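Local coordinates for putative lipoprotein (Bacteroides thetaiotaomicron, PDB 4Q1Z), which is a putative lipoprotein of unknown function, a two-domain, beta-rich member of the DUF4876 family from a gut bacterium, at residues A[149-154]-A[255-260]. Residues are numbered along the deposited sequence; the frame is centred on the assembly and turned at random.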
# COMPACT_ATOMS: atom_id res chain seq x y z
N PHE A 149 4.27 4.88 -9.92
CA PHE A 149 4.98 5.30 -8.73
C PHE A 149 5.53 6.67 -8.98
O PHE A 149 6.22 6.86 -9.98
CB PHE A 149 6.14 4.33 -8.38
CG PHE A 149 6.91 4.71 -7.14
CD1 PHE A 149 7.80 5.79 -7.15
CD2 PHE A 149 6.77 3.98 -5.96
CE1 PHE A 149 8.47 6.19 -5.99
CE2 PHE A 149 7.48 4.34 -4.81
CZ PHE A 149 8.32 5.45 -4.83
N ALA A 150 5.29 7.61 -8.05
CA ALA A 150 5.82 8.96 -8.13
C ALA A 150 6.21 9.53 -6.75
O ALA A 150 5.64 9.14 -5.72
CB ALA A 150 4.80 9.89 -8.80
N ASN A 151 7.17 10.47 -6.77
CA ASN A 151 7.53 11.30 -5.63
C ASN A 151 7.01 12.70 -5.98
O ASN A 151 6.99 13.06 -7.16
CB ASN A 151 9.03 11.28 -5.27
CG ASN A 151 9.94 12.00 -6.23
OD1 ASN A 151 10.19 11.53 -7.33
ND2 ASN A 151 10.47 13.14 -5.83
N LEU A 152 6.49 13.42 -5.02
CA LEU A 152 5.90 14.72 -5.32
C LEU A 152 6.88 15.84 -5.06
O LEU A 152 7.84 15.66 -4.33
CB LEU A 152 4.58 14.98 -4.52
CG LEU A 152 3.53 13.86 -4.38
CD1 LEU A 152 2.37 14.37 -3.61
CD2 LEU A 152 3.01 13.36 -5.73
N THR A 153 6.58 17.01 -5.64
CA THR A 153 7.31 18.26 -5.45
C THR A 153 6.58 19.16 -4.40
O THR A 153 5.34 19.13 -4.34
CB THR A 153 7.48 18.99 -6.79
OG1 THR A 153 8.46 20.03 -6.63
CG2 THR A 153 6.19 19.58 -7.31
N PRO A 154 7.29 20.02 -3.61
CA PRO A 154 8.77 20.16 -3.49
C PRO A 154 9.39 18.87 -2.96
O PRO A 154 8.85 18.32 -2.01
CB PRO A 154 8.91 21.32 -2.46
CG PRO A 154 7.59 22.04 -2.51
CD PRO A 154 6.60 20.94 -2.69
N PRO A 255 22.02 10.50 -11.93
CA PRO A 255 22.51 9.10 -11.95
C PRO A 255 21.72 8.08 -11.13
O PRO A 255 21.76 6.89 -11.46
CB PRO A 255 23.94 9.20 -11.41
CG PRO A 255 24.08 10.57 -10.84
CD PRO A 255 22.82 11.34 -11.01
N GLN A 256 21.05 8.50 -10.03
CA GLN A 256 20.25 7.61 -9.14
C GLN A 256 18.96 8.26 -8.91
O GLN A 256 18.88 9.47 -9.03
CB GLN A 256 20.87 7.34 -7.74
CG GLN A 256 22.37 7.42 -7.58
CD GLN A 256 22.99 8.78 -7.54
OE1 GLN A 256 22.39 9.77 -7.10
NE2 GLN A 256 24.25 8.84 -7.98
N TYR A 257 17.96 7.46 -8.48
CA TYR A 257 16.67 7.95 -8.11
C TYR A 257 16.74 8.10 -6.61
O TYR A 257 16.41 7.19 -5.84
CB TYR A 257 15.54 7.02 -8.60
CG TYR A 257 14.15 7.52 -8.23
CD1 TYR A 257 13.79 8.85 -8.44
CD2 TYR A 257 13.21 6.66 -7.66
CE1 TYR A 257 12.53 9.32 -8.06
CE2 TYR A 257 11.94 7.11 -7.31
CZ TYR A 257 11.61 8.45 -7.51
OH TYR A 257 10.37 8.91 -7.17
N LEU A 258 17.28 9.25 -6.20
CA LEU A 258 17.42 9.55 -4.79
C LEU A 258 16.31 10.48 -4.38
O LEU A 258 16.32 11.65 -4.75
CB LEU A 258 18.82 10.14 -4.46
CG LEU A 258 19.06 10.65 -3.03
CD1 LEU A 258 19.08 9.51 -2.02
CD2 LEU A 258 20.29 11.46 -2.95
N THR A 259 15.33 9.96 -3.63
CA THR A 259 14.26 10.77 -3.05
C THR A 259 14.89 11.47 -1.78
O THR A 259 15.94 11.06 -1.31
CB THR A 259 12.98 9.94 -2.82
OG1 THR A 259 13.17 8.91 -1.85
CG2 THR A 259 12.44 9.33 -4.11
N SER A 260 14.29 12.57 -1.31
CA SER A 260 14.79 13.34 -0.15
C SER A 260 15.13 12.46 1.07
O SER A 260 14.27 11.72 1.56
CB SER A 260 13.76 14.40 0.25
OG SER A 260 14.37 15.45 0.98
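The phenol hydroxyl of Tyr257 reaches from a loop to strand 148-152 and donates a hydrogen bond to the amide oxygen of Asn151, with OH and OD1 2.6 Å apart. The hydroxyl meets that oxygen well to one side, at a C=O...O angle of 110° and tilted 34° from the carbonyl plane, while OD1 itself lies at the edge of the Tyr257 ring, near its plane. Asparagine suits the place because its short amide serves two partners: OD1 accepts from the tyrosine, and ND2 makes a weak hydrogen bond to Glu176. Tyrosine suits the other side because its ring edge packs on Phe149 while its hydroxyl meets OD1; CG anti to the backbone N (chi1 -180°) carries the ring from the loop to the strand. Phe149 CE1 comes within 3.8 Å of Tyr257 CE2, and a purely apolar ring suits this buried site, where Phe149 also meets Tyr132 edge-to-face and touches Ile268. A phenylalanine in place of Tyr257 would probably leave Asn151 OD1 without this donor and the amide less firmly held. Beside this close-fitting part the contact is looser: Thr259 CG2 only grazes Asn151 CB at 4.1 Å, although threonine still fits, its methyl facing the strand while OG1 bonds to the hydroxyl of Tyr132. Toward Pro255 and Gln256 the loop leaves the strand and becomes more open to solvent. Strand 148-152 runs antiparallel between strands 177-180 and 265-269 in the large mixed sheet, and the loop from strand 238-245 to strand 265-269 lays Tyr257 against this sheet, where Trp179 and Phe225 also meet its ring and Arg177 of strand 177-180 touches both Tyr257 and Asn151.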